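Local coordinates for protein N-acetyltransferase (Staphylococcus aureus subsp. aureus, PDB 4LUA) that probably transfers an acetyl group from acetyl-coenzyme A to an amino group of its substrate, as a member of the GNAT acetyltransferase family, at residues A[10-15]-A[43-48]; A[20-25]-A[67-72]; A[27-32]-A[94-99]; A[37-42]-A[88-93]. All blocks are in the same frame, centred on the assembly; numbering follows the deposited sequence.

Contact 1. Residues A[10-15]-A[43-48]; sequences LTNNDF and LIHDIL
Leu48 fills the middle of this contact with its isobutyl end. Leu48 CD1 lies 3.6 Å from Phe15 CA. The other methyl, Leu48 CD2, lies 3.8 Å from Leu10 CB. Both methyls also lie beside a backbone carbonyl, with Leu48 CD1 3.6 Å from Thr11 O. The Phe15 ring sits beside Ile44 and crosses it at about a right angle, with Phe15 CD2 3.5 Å from Ile44 CG2. Phe15 CG is anti to the backbone N (chi1 -178°), and this swings the ring toward the 43-48 helix. His45 N meets the ring edge, near its plane.

The polar part is slight across the segments. Asn12 OD1 approaches His45 CD2 at 3.5 Å, with amide and ring planes 39° apart. The amide nitrogen of Asn12 is hydrogen-bonded to Asn49, just past the second segment.

The side-chain hydrogen bonds within 10-15 shape that segment. Thr11 N donates to Asp14 OD2 at 2.9 Å, on the anti lone pair. Thr11 OG1 accepts from Asn13 N, an ST turn. Asp14 holds the N-cap place of the next helix, but its carboxylate turns back to Thr11 and makes no capping bond.

The contact joins the turn between strand 6-9 and helix 15-25 to helix 41-48. Tyr18 of helix 15-25 touches both Leu10 and Ile44. Strand 55-62 flanks the inner side, where Val57 touches Leu10 and Ile47.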
loop_
_atom_site.group_PDB
_atom_site.type_symbol
_atom_site.label_atom_id
_atom_site.label_comp_id
_atom_site.label_asym_id
_atom_site.label_seq_id
_atom_site.Cartn_x
_atom_site.Cartn_y
_atom_site.Cartn_z
ATOM N N LEU A 10 5.765 10.904 -4.990
ATOM C CA LEU A 10 5.248 12.012 -4.186
ATOM C C LEU A 10 6.349 12.468 -3.269
ATOM O O LEU A 10 7.195 11.674 -2.840
ATOM C CB LEU A 10 4.041 11.565 -3.352
ATOM C CG LEU A 10 2.903 10.947 -4.175
ATOM C CD1 LEU A 10 1.694 10.748 -3.218
ATOM C CD2 LEU A 10 2.552 11.919 -5.362
ATOM N N THR A 11 6.359 13.753 -2.983
ATOM C CA THR A 11 7.300 14.340 -2.023
ATOM C C THR A 11 6.540 15.196 -0.996
ATOM O O THR A 11 5.304 15.187 -0.965
ATOM C CB THR A 11 8.353 15.206 -2.728
ATOM O OG1 THR A 11 7.760 16.458 -3.122
ATOM C CG2 THR A 11 8.924 14.478 -3.955
ATOM N N ASN A 12 7.280 15.945 -0.174
ATOM C CA ASN A 12 6.675 16.820 0.832
ATOM C C ASN A 12 5.703 17.823 0.245
ATOM O O ASN A 12 4.699 18.249 0.893
ATOM C CB ASN A 12 7.768 17.648 1.489
ATOM C CG ASN A 12 8.727 16.807 2.293
ATOM O OD1 ASN A 12 8.388 16.361 3.397
ATOM N ND2 ASN A 12 9.935 16.596 1.758
ATOM N N ASN A 13 6.007 18.208 -0.987
ATOM C CA ASN A 13 5.165 19.167 -1.671
ATOM C C ASN A 13 3.814 18.620 -2.053
ATOM O O ASN A 13 2.956 19.380 -2.532
ATOM C CB ASN A 13 5.868 19.729 -2.886
ATOM C CG ASN A 13 6.786 20.899 -2.535
ATOM O OD1 ASN A 13 7.318 21.005 -1.399
ATOM N ND2 ASN A 13 6.974 21.793 -3.504
ATOM N N ASP A 14 3.610 17.317 -1.862
ATOM C CA ASP A 14 2.308 16.715 -2.143
ATOM C C ASP A 14 1.499 16.468 -0.900
ATOM O O ASP A 14 0.368 15.881 -0.954
ATOM C CB ASP A 14 2.505 15.412 -2.932
ATOM C CG ASP A 14 3.217 15.676 -4.245
ATOM O OD1 ASP A 14 2.708 16.558 -5.014
ATOM O OD2 ASP A 14 4.337 15.140 -4.454
ATOM N N PHE A 15 2.041 16.951 0.225
ATOM C CA PHE A 15 1.363 16.765 1.503
ATOM C C PHE A 15 -0.167 17.058 1.456
ATOM O O PHE A 15 -0.998 16.195 1.801
ATOM C CB PHE A 15 2.028 17.660 2.563
ATOM C CG PHE A 15 1.434 17.505 3.910
ATOM C CD1 PHE A 15 0.284 18.219 4.267
ATOM C CD2 PHE A 15 2.027 16.683 4.841
ATOM C CE1 PHE A 15 -0.273 18.101 5.556
ATOM C CE2 PHE A 15 1.485 16.535 6.120
ATOM C CZ PHE A 15 0.330 17.238 6.480
ATOM N N LEU A 43 2.845 11.506 10.607
ATOM C CA LEU A 43 3.060 10.316 9.782
ATOM C C LEU A 43 3.191 10.657 8.296
ATOM O O LEU A 43 4.135 10.188 7.614
ATOM C CB LEU A 43 1.920 9.319 9.992
ATOM C CG LEU A 43 2.094 7.979 9.258
ATOM C CD1 LEU A 43 3.439 7.265 9.521
ATOM C CD2 LEU A 43 0.924 7.054 9.546
ATOM N N ILE A 44 2.238 11.441 7.791
ATOM C CA ILE A 44 2.245 11.850 6.397
ATOM C C ILE A 44 3.578 12.547 6.091
ATOM O O ILE A 44 4.278 12.197 5.130
ATOM C CB ILE A 44 1.004 12.737 6.055
ATOM C CG1 ILE A 44 -0.311 11.947 6.245
ATOM C CG2 ILE A 44 1.094 13.332 4.617
ATOM C CD1 ILE A 44 -1.574 12.730 5.790
ATOM N N HIS A 45 3.955 13.528 6.935
ATOM C CA HIS A 45 5.241 14.171 6.707
ATOM C C HIS A 45 6.418 13.192 6.669
ATOM O O HIS A 45 7.292 13.276 5.787
ATOM C CB HIS A 45 5.531 15.260 7.770
ATOM C CG HIS A 45 6.850 15.951 7.575
ATOM N ND1 HIS A 45 7.943 15.723 8.392
ATOM C CD2 HIS A 45 7.256 16.856 6.650
ATOM C CE1 HIS A 45 8.961 16.458 7.974
ATOM N NE2 HIS A 45 8.571 17.158 6.920
ATOM N N ASP A 46 6.432 12.266 7.624
ATOM C CA ASP A 46 7.518 11.318 7.759
ATOM C C ASP A 46 7.640 10.420 6.517
ATOM O O ASP A 46 8.752 10.146 6.061
ATOM C CB ASP A 46 7.329 10.449 9.008
ATOM C CG ASP A 46 7.538 11.237 10.322
ATOM O OD1 ASP A 46 8.113 12.360 10.296
ATOM O OD2 ASP A 46 7.136 10.710 11.390
ATOM N N ILE A 47 6.517 9.988 5.951
ATOM C CA ILE A 47 6.651 9.118 4.767
ATOM C C ILE A 47 7.004 9.912 3.511
ATOM O O ILE A 47 7.730 9.405 2.623
ATOM C CB ILE A 47 5.441 8.177 4.540
ATOM C CG1 ILE A 47 4.171 8.955 4.196
ATOM C CG2 ILE A 47 5.252 7.240 5.750
ATOM C CD1 ILE A 47 3.156 8.062 3.527
ATOM N N LEU A 48 6.516 11.153 3.429
ATOM C CA LEU A 48 6.834 11.936 2.231
ATOM C C LEU A 48 8.282 12.538 2.234
ATOM O O LEU A 48 8.822 12.850 1.171
ATOM C CB LEU A 48 5.799 13.064 2.063
ATOM C CG LEU A 48 4.357 12.601 1.766
ATOM C CD1 LEU A 48 3.425 13.815 1.771
ATOM C CD2 LEU A 48 4.335 11.900 0.427
#

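Contact 2. Residues A[20-25]-A[67-72]; sequences RLVSTV and IATAAL
Leu21 reaches from helix 15-25 onto the start of strand 65-75 with both methyls. Leu21 CD2 lies 3.7 Å from Thr69 CG2 and 3.9 Å from Ala68 C. Leu21 CD1 lies 3.9 Å from Ile67 C. One branch therefore rests on backbone and the other mainly on a methyl. Val22 CG1 adds a looser touch, 4.1 Å from Thr69 CG2.

Thr69 is oriented by its polar end. Its OG1 is anti to the backbone N (chi1 -173°) and is hydrogen-bonded to Phe58 O on the neighbouring strand. CG2 is thereby the branch that faces the helix. Strand 83-91 pairs on the other side, with Phe90 bonded to the Thr69 backbone and packed on Val22.

The helix runs nearly across the strand, with axes 9.0 Å apart at closest and directions 102° apart. On its outer face Thr24 OG1 donates to Arg20 O at 2.8 Å. Thr24 N bonds to the same oxygen from the opposite face of its plane.

Thr69 thus has a divided role. Its hydroxyl is spent within the sheet, and its methyl behaves as part of the hydrophobic layer between helix and sheet. Between 20-25 and 67-72 the contact is van der Waals only.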
loop_
_atom_site.group_PDB
_atom_site.type_symbol
_atom_site.label_atom_id
_atom_site.label_comp_id
_atom_site.label_asym_id
_atom_site.label_seq_id
_atom_site.Cartn_x
_atom_site.Cartn_y
_atom_site.Cartn_z
ATOM N N ARG A 20 -5.561 14.963 1.576
ATOM C CA ARG A 20 -6.955 15.024 1.162
ATOM C C ARG A 20 -7.389 13.641 0.688
ATOM O O ARG A 20 -8.522 13.205 0.976
ATOM C CB ARG A 20 -7.120 16.034 0.039
ATOM C CG ARG A 20 -8.523 16.175 -0.540
ATOM C CD ARG A 20 -8.491 17.219 -1.669
ATOM N NE ARG A 20 -7.720 18.414 -1.278
ATOM C CZ ARG A 20 -6.639 18.879 -1.920
ATOM N NH1 ARG A 20 -6.188 18.264 -3.018
ATOM N NH2 ARG A 20 -6.004 19.966 -1.467
ATOM N N LEU A 21 -6.498 12.948 -0.016
ATOM C CA LEU A 21 -6.940 11.643 -0.537
ATOM C C LEU A 21 -7.179 10.660 0.601
ATOM O O LEU A 21 -8.226 9.938 0.672
ATOM C CB LEU A 21 -5.857 11.046 -1.442
ATOM C CG LEU A 21 -6.072 9.583 -1.864
ATOM C CD1 LEU A 21 -7.179 9.536 -2.931
ATOM C CD2 LEU A 21 -4.721 9.020 -2.395
ATOM N N VAL A 22 -6.180 10.550 1.480
ATOM C CA VAL A 22 -6.276 9.499 2.492
ATOM C C VAL A 22 -7.394 9.760 3.490
ATOM O O VAL A 22 -8.033 8.790 3.957
ATOM C CB VAL A 22 -4.941 9.148 3.201
ATOM C CG1 VAL A 22 -3.829 8.744 2.133
ATOM C CG2 VAL A 22 -4.484 10.304 4.088
ATOM N N SER A 23 -7.669 11.024 3.797
ATOM C CA SER A 23 -8.783 11.299 4.686
ATOM C C SER A 23 -10.114 11.070 3.968
ATOM O O SER A 23 -11.091 10.701 4.611
ATOM C CB SER A 23 -8.695 12.700 5.290
ATOM O OG SER A 23 -8.671 13.687 4.282
ATOM N N THR A 24 -10.152 11.232 2.640
ATOM C CA THR A 24 -11.433 11.089 1.938
ATOM C C THR A 24 -11.750 9.608 1.656
ATOM O O THR A 24 -12.858 9.105 1.862
ATOM C CB THR A 24 -11.443 11.895 0.637
ATOM O OG1 THR A 24 -11.332 13.293 0.961
ATOM C CG2 THR A 24 -12.750 11.671 -0.091
ATOM N N VAL A 25 -10.731 8.892 1.224
ATOM C CA VAL A 25 -10.873 7.456 0.996
ATOM C C VAL A 25 -11.126 6.673 2.328
ATOM O O VAL A 25 -12.023 5.800 2.409
ATOM C CB VAL A 25 -9.656 6.981 0.253
ATOM C CG1 VAL A 25 -9.653 5.444 0.143
ATOM C CG2 VAL A 25 -9.704 7.640 -1.104
ATOM N N ILE A 67 -5.702 10.002 -7.241
ATOM C CA ILE A 67 -6.781 9.028 -7.024
ATOM C C ILE A 67 -6.394 7.772 -6.278
ATOM O O ILE A 67 -7.261 7.008 -5.865
ATOM C CB ILE A 67 -7.494 8.659 -8.356
ATOM C CG1 ILE A 67 -6.563 7.905 -9.307
ATOM C CG2 ILE A 67 -8.038 9.972 -8.984
ATOM C CD1 ILE A 67 -7.366 7.326 -10.505
ATOM N N ALA A 68 -5.095 7.547 -6.101
ATOM C CA ALA A 68 -4.650 6.347 -5.390
ATOM C C ALA A 68 -3.220 6.530 -4.946
ATOM O O ALA A 68 -2.462 7.327 -5.542
ATOM C CB ALA A 68 -4.742 5.062 -6.288
ATOM N N THR A 69 -2.846 5.793 -3.896
ATOM C CA THR A 69 -1.455 5.849 -3.436
ATOM C C THR A 69 -1.058 4.524 -2.806
ATOM O O THR A 69 -1.931 3.780 -2.328
ATOM C CB THR A 69 -1.268 6.982 -2.375
ATOM O OG1 THR A 69 0.132 7.133 -2.055
ATOM C CG2 THR A 69 -2.101 6.819 -1.063
ATOM N N ALA A 70 0.264 4.249 -2.828
ATOM C CA ALA A 70 0.819 3.204 -1.946
ATOM C C ALA A 70 2.265 3.588 -1.692
ATOM O O ALA A 70 2.844 4.337 -2.478
ATOM C CB ALA A 70 0.682 1.797 -2.611
ATOM N N ALA A 71 2.817 3.070 -0.588
ATOM C CA ALA A 71 4.196 3.352 -0.185
ATOM C C ALA A 71 4.977 2.010 -0.088
ATOM O O ALA A 71 4.431 0.936 0.207
ATOM C CB ALA A 71 4.158 4.067 1.140
ATOM N N LEU A 72 6.265 2.105 -0.394
ATOM C CA LEU A 72 7.141 0.977 -0.285
ATOM C C LEU A 72 8.117 1.400 0.812
ATOM O O LEU A 72 8.930 2.325 0.637
ATOM C CB LEU A 72 7.821 0.781 -1.654
ATOM C CG LEU A 72 8.781 -0.367 -1.783
ATOM C CD1 LEU A 72 8.090 -1.687 -1.382
ATOM C CD2 LEU A 72 9.349 -0.431 -3.227
#

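Contact 3. Residues A[27-32]-A[94-99]. With GOL (glycerol), chain B.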
loop_
_atom_site.group_PDB
_atom_site.type_symbol
_atom_site.label_atom_id
_atom_site.label_comp_id
_atom_site.label_asym_id
_atom_site.label_seq_id
_atom_site.Cartn_x
_atom_site.Cartn_y
_atom_site.Cartn_z
ATOM N N GLU A 27 -10.630 4.177 4.006
ATOM C CA GLU A 27 -10.393 2.734 4.066
ATOM C C GLU A 27 -9.096 2.375 3.316
ATOM O O GLU A 27 -8.928 2.648 2.102
ATOM C CB GLU A 27 -11.565 2.004 3.404
ATOM C CG GLU A 27 -11.455 0.499 3.382
ATOM C CD GLU A 27 -12.635 -0.199 2.681
ATOM O OE1 GLU A 27 -13.710 0.432 2.528
ATOM O OE2 GLU A 27 -12.442 -1.373 2.306
ATOM N N GLU A 28 -8.181 1.735 4.028
ATOM C CA GLU A 28 -6.950 1.222 3.397
ATOM C C GLU A 28 -7.266 -0.117 2.725
ATOM O O GLU A 28 -7.999 -0.929 3.284
ATOM C CB GLU A 28 -5.888 1.028 4.491
ATOM C CG GLU A 28 -4.429 1.119 4.041
ATOM C CD GLU A 28 -3.839 -0.206 3.606
ATOM O OE1 GLU A 28 -4.498 -1.228 3.697
ATOM O OE2 GLU A 28 -2.657 -0.179 3.156
ATOM N N PHE A 29 -6.726 -0.316 1.507
ATOM C CA PHE A 29 -7.169 -1.457 0.672
ATOM C C PHE A 29 -6.996 -2.845 1.312
ATOM O O PHE A 29 -7.793 -3.743 0.994
ATOM C CB PHE A 29 -6.318 -1.374 -0.625
ATOM C CG PHE A 29 -6.692 -2.412 -1.666
ATOM C CD1 PHE A 29 -7.717 -2.150 -2.550
ATOM C CD2 PHE A 29 -5.978 -3.598 -1.743
ATOM C CE1 PHE A 29 -8.048 -3.125 -3.569
ATOM C CE2 PHE A 29 -6.325 -4.558 -2.722
ATOM C CZ PHE A 29 -7.333 -4.295 -3.604
ATOM N N THR A 30 -5.994 -3.010 2.169
ATOM C CA THR A 30 -5.770 -4.316 2.816
ATOM C C THR A 30 -6.304 -4.390 4.203
ATOM O O THR A 30 -6.133 -5.434 4.847
ATOM C CB THR A 30 -4.243 -4.634 2.909
ATOM O OG1 THR A 30 -3.543 -3.678 3.727
ATOM C CG2 THR A 30 -3.637 -4.584 1.492
ATOM N N GLN A 31 -6.966 -3.335 4.707
ATOM C CA GLN A 31 -7.472 -3.362 6.077
ATOM C C GLN A 31 -8.989 -3.509 6.083
ATOM O O GLN A 31 -9.552 -4.152 5.184
ATOM C CB GLN A 31 -6.997 -2.138 6.855
ATOM C CG GLN A 31 -5.481 -2.124 6.860
ATOM C CD GLN A 31 -4.848 -0.924 7.551
ATOM O OE1 GLN A 31 -5.502 0.059 7.982
ATOM N NE2 GLN A 31 -3.506 -0.993 7.630
ATOM N N ASP A 32 -9.679 -3.000 7.098
ATOM C CA ASP A 32 -11.101 -3.286 7.195
ATOM C C ASP A 32 -11.956 -2.114 6.698
ATOM O O ASP A 32 -11.543 -0.955 6.714
ATOM C CB ASP A 32 -11.409 -3.589 8.680
ATOM C CG ASP A 32 -12.875 -3.874 8.942
ATOM O OD1 ASP A 32 -13.304 -5.014 8.602
ATOM O OD2 ASP A 32 -13.610 -3.008 9.536
ATOM N N ASN A 94 -11.804 1.742 -4.071
ATOM C CA ASN A 94 -11.106 0.433 -4.092
ATOM C C ASN A 94 -10.994 -0.154 -5.482
ATOM O O ASN A 94 -11.123 -1.396 -5.708
ATOM C CB ASN A 94 -11.784 -0.608 -3.191
ATOM C CG ASN A 94 -11.259 -0.583 -1.755
ATOM O OD1 ASN A 94 -10.179 -0.056 -1.478
ATOM N ND2 ASN A 94 -11.978 -1.252 -0.858
ATOM N N ASP A 95 -10.792 0.726 -6.465
ATOM C CA ASP A 95 -10.775 0.307 -7.835
ATOM C C ASP A 95 -9.596 -0.611 -8.122
ATOM O O ASP A 95 -8.407 -0.218 -8.026
ATOM C CB ASP A 95 -10.715 1.564 -8.727
ATOM C CG ASP A 95 -10.865 1.248 -10.210
ATOM O OD1 ASP A 95 -10.110 0.430 -10.767
ATOM O OD2 ASP A 95 -11.732 1.850 -10.892
ATOM N N LYS A 96 -9.933 -1.851 -8.477
ATOM C CA LYS A 96 -8.866 -2.837 -8.661
ATOM C C LYS A 96 -8.127 -2.714 -9.967
ATOM O O LYS A 96 -7.009 -3.217 -10.062
ATOM C CB LYS A 96 -9.446 -4.233 -8.529
ATOM C CG LYS A 96 -9.806 -4.541 -7.104
ATOM C CD LYS A 96 -10.465 -5.920 -7.054
ATOM C CE LYS A 96 -11.663 -5.832 -6.200
ATOM N NZ LYS A 96 -12.181 -7.174 -5.857
ATOM N N SER A 97 -8.745 -2.115 -10.987
ATOM C CA SER A 97 -8.009 -1.859 -12.227
ATOM C C SER A 97 -6.874 -0.870 -11.953
ATOM O O SER A 97 -5.678 -1.090 -12.315
ATOM C CB SER A 97 -8.936 -1.288 -13.291
ATOM O OG SER A 97 -8.278 -1.387 -14.541
ATOM N N ILE A 98 -7.238 0.210 -11.266
ATOM C CA ILE A 98 -6.254 1.216 -10.879
ATOM C C ILE A 98 -5.203 0.603 -9.935
ATOM O O ILE A 98 -3.978 0.773 -10.114
ATOM C CB ILE A 98 -6.927 2.424 -10.113
ATOM C CG1 ILE A 98 -7.965 3.127 -10.976
ATOM C CG2 ILE A 98 -5.864 3.455 -9.617
ATOM C CD1 ILE A 98 -7.390 3.675 -12.129
ATOM N N ASN A 99 -5.660 -0.121 -8.905
ATOM C CA ASN A 99 -4.690 -0.632 -7.962
ATOM C C ASN A 99 -3.802 -1.691 -8.593
ATOM O O ASN A 99 -2.638 -1.817 -8.194
ATOM C CB ASN A 99 -5.362 -1.180 -6.660
ATOM C CG ASN A 99 -4.468 -1.007 -5.436
ATOM O OD1 ASN A 99 -3.711 -0.021 -5.371
ATOM N ND2 ASN A 99 -4.552 -1.945 -4.485
HETATM C C1 GOL B . -11.262 -5.717 -2.814
HETATM O O1 GOL B . -12.459 -6.379 -3.315
HETATM C C2 GOL B . -11.477 -5.220 -1.373
HETATM O O2 GOL B . -11.852 -6.318 -0.526
HETATM C C3 GOL B . -10.205 -4.465 -0.861
HETATM O O3 GOL B . -10.499 -3.926 0.419
HETATM O O HOH W 1 -8.308 1.792 -0.453
#
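The amide nitrogen of Asn99 sits over the centre of the Phe29 ring, with Asn99 ND2 3.4 Å above the ring plane. A glycerol, probably from the crystallisation liquor, covers the opposite face, its C3 offset toward the rim. Asn99 ND2 is also hydrogen-bonded to Asn89 OD1, which helps to hold the amide in place. Ring and amide planes are 58° apart.

Asn94 takes the ring edge, with its OD1 3.4 Å from Phe29 CD1. Its nitrogen, Asn94 ND2, donates to Glu27 OE2 at 3.2 Å. This bond is bent (141°) and meets the carboxylate from above its plane. A water (water 1) donates to both Asn94 OD1 and Glu27 O, giving a second link.

The glycerol bridges the two segments. Its O3 donates to Phe29 O at 2.8 Å, and Lys96 NZ donates to glycerol O1 at 2.7 Å. It is also hydrogen-bonded to Asn126.

Asp95 is the N-cap of helix 96-112. Asp95 OD1 accepts a straight bond from Ile98 N at 2.9 Å. In GNAT enzymes the turn from the fourth strand into this helix usually binds the coenzyme A pyrophosphate. Judging by the position of the turn alone, the glycerol pocket probably lies at or near the cofactor cleft.

Contact 4. Residues A[37-42]-A[88-93]; sequences QTMTDT and YNFVTN
This is a Met-aromatic contact with one water bridge, between the loop leading into helix 41-48 and the end of strand 83-91. Met39 lies beside two rings of the strand. Its sulfur, Met39 SD, lies 3.7 Å from Tyr88 CD1 and 3.8 Å from Phe90 CE2. The approach is oblique to both rings, 49° off the normal of Tyr88 and 69° off that of Phe90. Met39 CG adds a touch on Phe90 CZ at 3.8 Å, and the methyl CE lies 3.9 Å from Tyr88 CD1. The chain is folded at chi2 and again at chi3 (-67°), which carries CE back onto Tyr88.

Strand 83-91 is the fourth strand of the GNAT fold. Tyr88 has a left-handed backbone conformation in mid-strand. That is consistent with the bulge typical of this strand, which splays it from the fifth and helps open the cofactor cleft.

Gln37 crosses Tyr88 at about a right angle, its OE1 3.8 Å from Tyr88 CE1. The same oxygen accepts from water 2 at 2.6 Å (Gln37 OE1 to water O). Water 2 in turn accepts from Tyr88 N at 2.9 Å, satisfying that backbone N-H. Gln37 O stands at the Phe90 ring edge. Helix 15-25 closes the apolar side, where Tyr18 touches Met39 and Tyr88, and Val22 touches Met39.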
loop_
_atom_site.group_PDB
_atom_site.type_symbol
_atom_site.label_atom_id
_atom_site.label_comp_id
_atom_site.label_asym_id
_atom_site.label_seq_id
_atom_site.Cartn_x
_atom_site.Cartn_y
_atom_site.Cartn_z
ATOM N N GLN A 37 -6.293 2.343 9.572
ATOM C CA GLN A 37 -5.459 3.189 10.404
ATOM C C GLN A 37 -5.533 4.612 9.865
ATOM O O GLN A 37 -5.596 4.849 8.633
ATOM C CB GLN A 37 -4.012 2.675 10.483
ATOM C CG GLN A 37 -3.199 2.856 9.204
ATOM C CD GLN A 37 -2.196 1.705 8.977
ATOM O OE1 GLN A 37 -1.869 1.368 7.826
ATOM N NE2 GLN A 37 -1.710 1.103 10.074
ATOM N N THR A 38 -5.545 5.546 10.804
ATOM C CA THR A 38 -5.593 6.955 10.486
ATOM C C THR A 38 -4.202 7.520 10.205
ATOM O O THR A 38 -3.199 7.076 10.770
ATOM C CB THR A 38 -6.286 7.691 11.625
ATOM O OG1 THR A 38 -7.688 7.613 11.376
ATOM C CG2 THR A 38 -5.862 9.149 11.718
ATOM N N MET A 39 -4.161 8.470 9.279
ATOM C CA MET A 39 -2.918 9.016 8.781
ATOM C C MET A 39 -2.739 10.392 9.433
ATOM O O MET A 39 -3.382 11.375 9.050
ATOM C CB MET A 39 -2.986 9.105 7.253
ATOM C CG MET A 39 -3.398 7.785 6.586
ATOM S SD MET A 39 -2.023 6.659 6.707
ATOM C CE MET A 39 -0.967 7.539 5.636
ATOM N N THR A 40 -1.875 10.456 10.439
ATOM C CA THR A 40 -1.675 11.691 11.172
ATOM C C THR A 40 -0.769 12.615 10.365
ATOM O O THR A 40 -0.057 12.141 9.479
ATOM C CB THR A 40 -1.009 11.410 12.506
ATOM O OG1 THR A 40 0.388 11.150 12.297
ATOM C CG2 THR A 40 -1.661 10.219 13.154
ATOM N N ASP A 41 -0.787 13.921 10.662
ATOM C CA ASP A 41 0.065 14.875 9.949
ATOM C C ASP A 41 1.539 14.496 10.077
ATOM O O ASP A 41 2.323 14.618 9.120
ATOM C CB ASP A 41 -0.075 16.305 10.513
ATOM C CG ASP A 41 -1.360 17.005 10.095
ATOM O OD1 ASP A 41 -2.179 16.444 9.337
ATOM O OD2 ASP A 41 -1.547 18.160 10.539
ATOM N N THR A 42 1.933 14.064 11.274
ATOM C CA THR A 42 3.330 13.706 11.494
ATOM C C THR A 42 3.711 12.510 10.624
ATOM O O THR A 42 4.761 12.513 9.972
ATOM C CB THR A 42 3.606 13.394 12.957
ATOM O OG1 THR A 42 3.375 14.580 13.721
ATOM C CG2 THR A 42 5.054 12.971 13.143
ATOM N N TYR A 88 0.148 1.668 3.381
ATOM C CA TYR A 88 -0.565 2.944 3.117
ATOM C C TYR A 88 -1.150 2.964 1.709
ATOM O O TYR A 88 -0.976 3.934 0.955
ATOM C CB TYR A 88 0.366 4.150 3.342
ATOM C CG TYR A 88 1.037 4.071 4.707
ATOM C CD1 TYR A 88 0.292 3.874 5.860
ATOM C CD2 TYR A 88 2.416 4.153 4.810
ATOM C CE1 TYR A 88 0.925 3.783 7.111
ATOM C CE2 TYR A 88 3.045 4.056 6.044
ATOM C CZ TYR A 88 2.284 3.854 7.171
ATOM O OH TYR A 88 2.911 3.768 8.413
ATOM N N ASN A 89 -1.896 1.920 1.383
ATOM C CA ASN A 89 -2.478 1.782 0.025
ATOM C C ASN A 89 -3.919 2.233 0.110
ATOM O O ASN A 89 -4.787 1.522 0.656
ATOM C CB ASN A 89 -2.345 0.310 -0.364
ATOM C CG ASN A 89 -2.862 -0.039 -1.795
ATOM O OD1 ASN A 89 -3.213 -1.195 -2.037
ATOM N ND2 ASN A 89 -2.973 0.946 -2.705
ATOM N N PHE A 90 -4.184 3.459 -0.365
ATOM C CA PHE A 90 -5.556 3.991 -0.389
ATOM C C PHE A 90 -5.930 4.237 -1.823
ATOM O O PHE A 90 -5.194 4.924 -2.551
ATOM C CB PHE A 90 -5.597 5.338 0.393
ATOM C CG PHE A 90 -5.309 5.176 1.860
ATOM C CD1 PHE A 90 -6.322 4.971 2.777
ATOM C CD2 PHE A 90 -3.993 5.253 2.306
ATOM C CE1 PHE A 90 -6.051 4.807 4.161
ATOM C CE2 PHE A 90 -3.707 5.098 3.678
ATOM C CZ PHE A 90 -4.723 4.888 4.600
ATOM N N VAL A 91 -7.066 3.673 -2.249
ATOM C CA VAL A 91 -7.439 3.728 -3.667
ATOM C C VAL A 91 -8.882 4.214 -3.751
ATOM O O VAL A 91 -9.750 3.621 -3.109
ATOM C CB VAL A 91 -7.434 2.316 -4.260
ATOM C CG1 VAL A 91 -7.704 2.398 -5.765
ATOM C CG2 VAL A 91 -6.166 1.590 -3.914
ATOM N N THR A 92 -9.153 5.288 -4.509
ATOM C CA THR A 92 -10.527 5.764 -4.677
ATOM C C THR A 92 -11.404 4.609 -5.164
ATOM O O THR A 92 -11.042 3.912 -6.095
ATOM C CB THR A 92 -10.568 6.959 -5.633
ATOM O OG1 THR A 92 -9.804 8.019 -5.039
ATOM C CG2 THR A 92 -12.040 7.441 -5.779
ATOM N N ASN A 93 -12.549 4.426 -4.486
ATOM C CA ASN A 93 -13.525 3.363 -4.819
ATOM C C ASN A 93 -12.948 1.940 -4.734
ATOM O O ASN A 93 -13.565 1.009 -5.277
ATOM C CB ASN A 93 -14.078 3.542 -6.248
ATOM C CG ASN A 93 -14.766 4.894 -6.482
ATOM O OD1 ASN A 93 -15.413 5.422 -5.590
ATOM N ND2 ASN A 93 -14.631 5.444 -7.706
HETATM O O HOH W 2 -0.614 0.257 5.778
#

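The first segments run in contact order 1 to 4. The second segments come as 1, 2, 4, 3, with contact 4 inside the span of contact 3. Contacts 2 and 4 are closest, with centres about 5 Å apart, and share the sheet through neighbouring strands 65-75 and 83-91. They set helix 15-25 and the loop before helix 41-48 against it. Contact 1 ties the start of helix 15-25 to helix 41-48, meets contact 4 there and touches contact 2 through Ile44 and Val22. Contact 3 is about 20 Å from contact 1, centre to centre, and joins contact 4 where Asn89 pairs with Phe29. It brings loop 27-32 to helix 96-112, probably near the cofactor cleft.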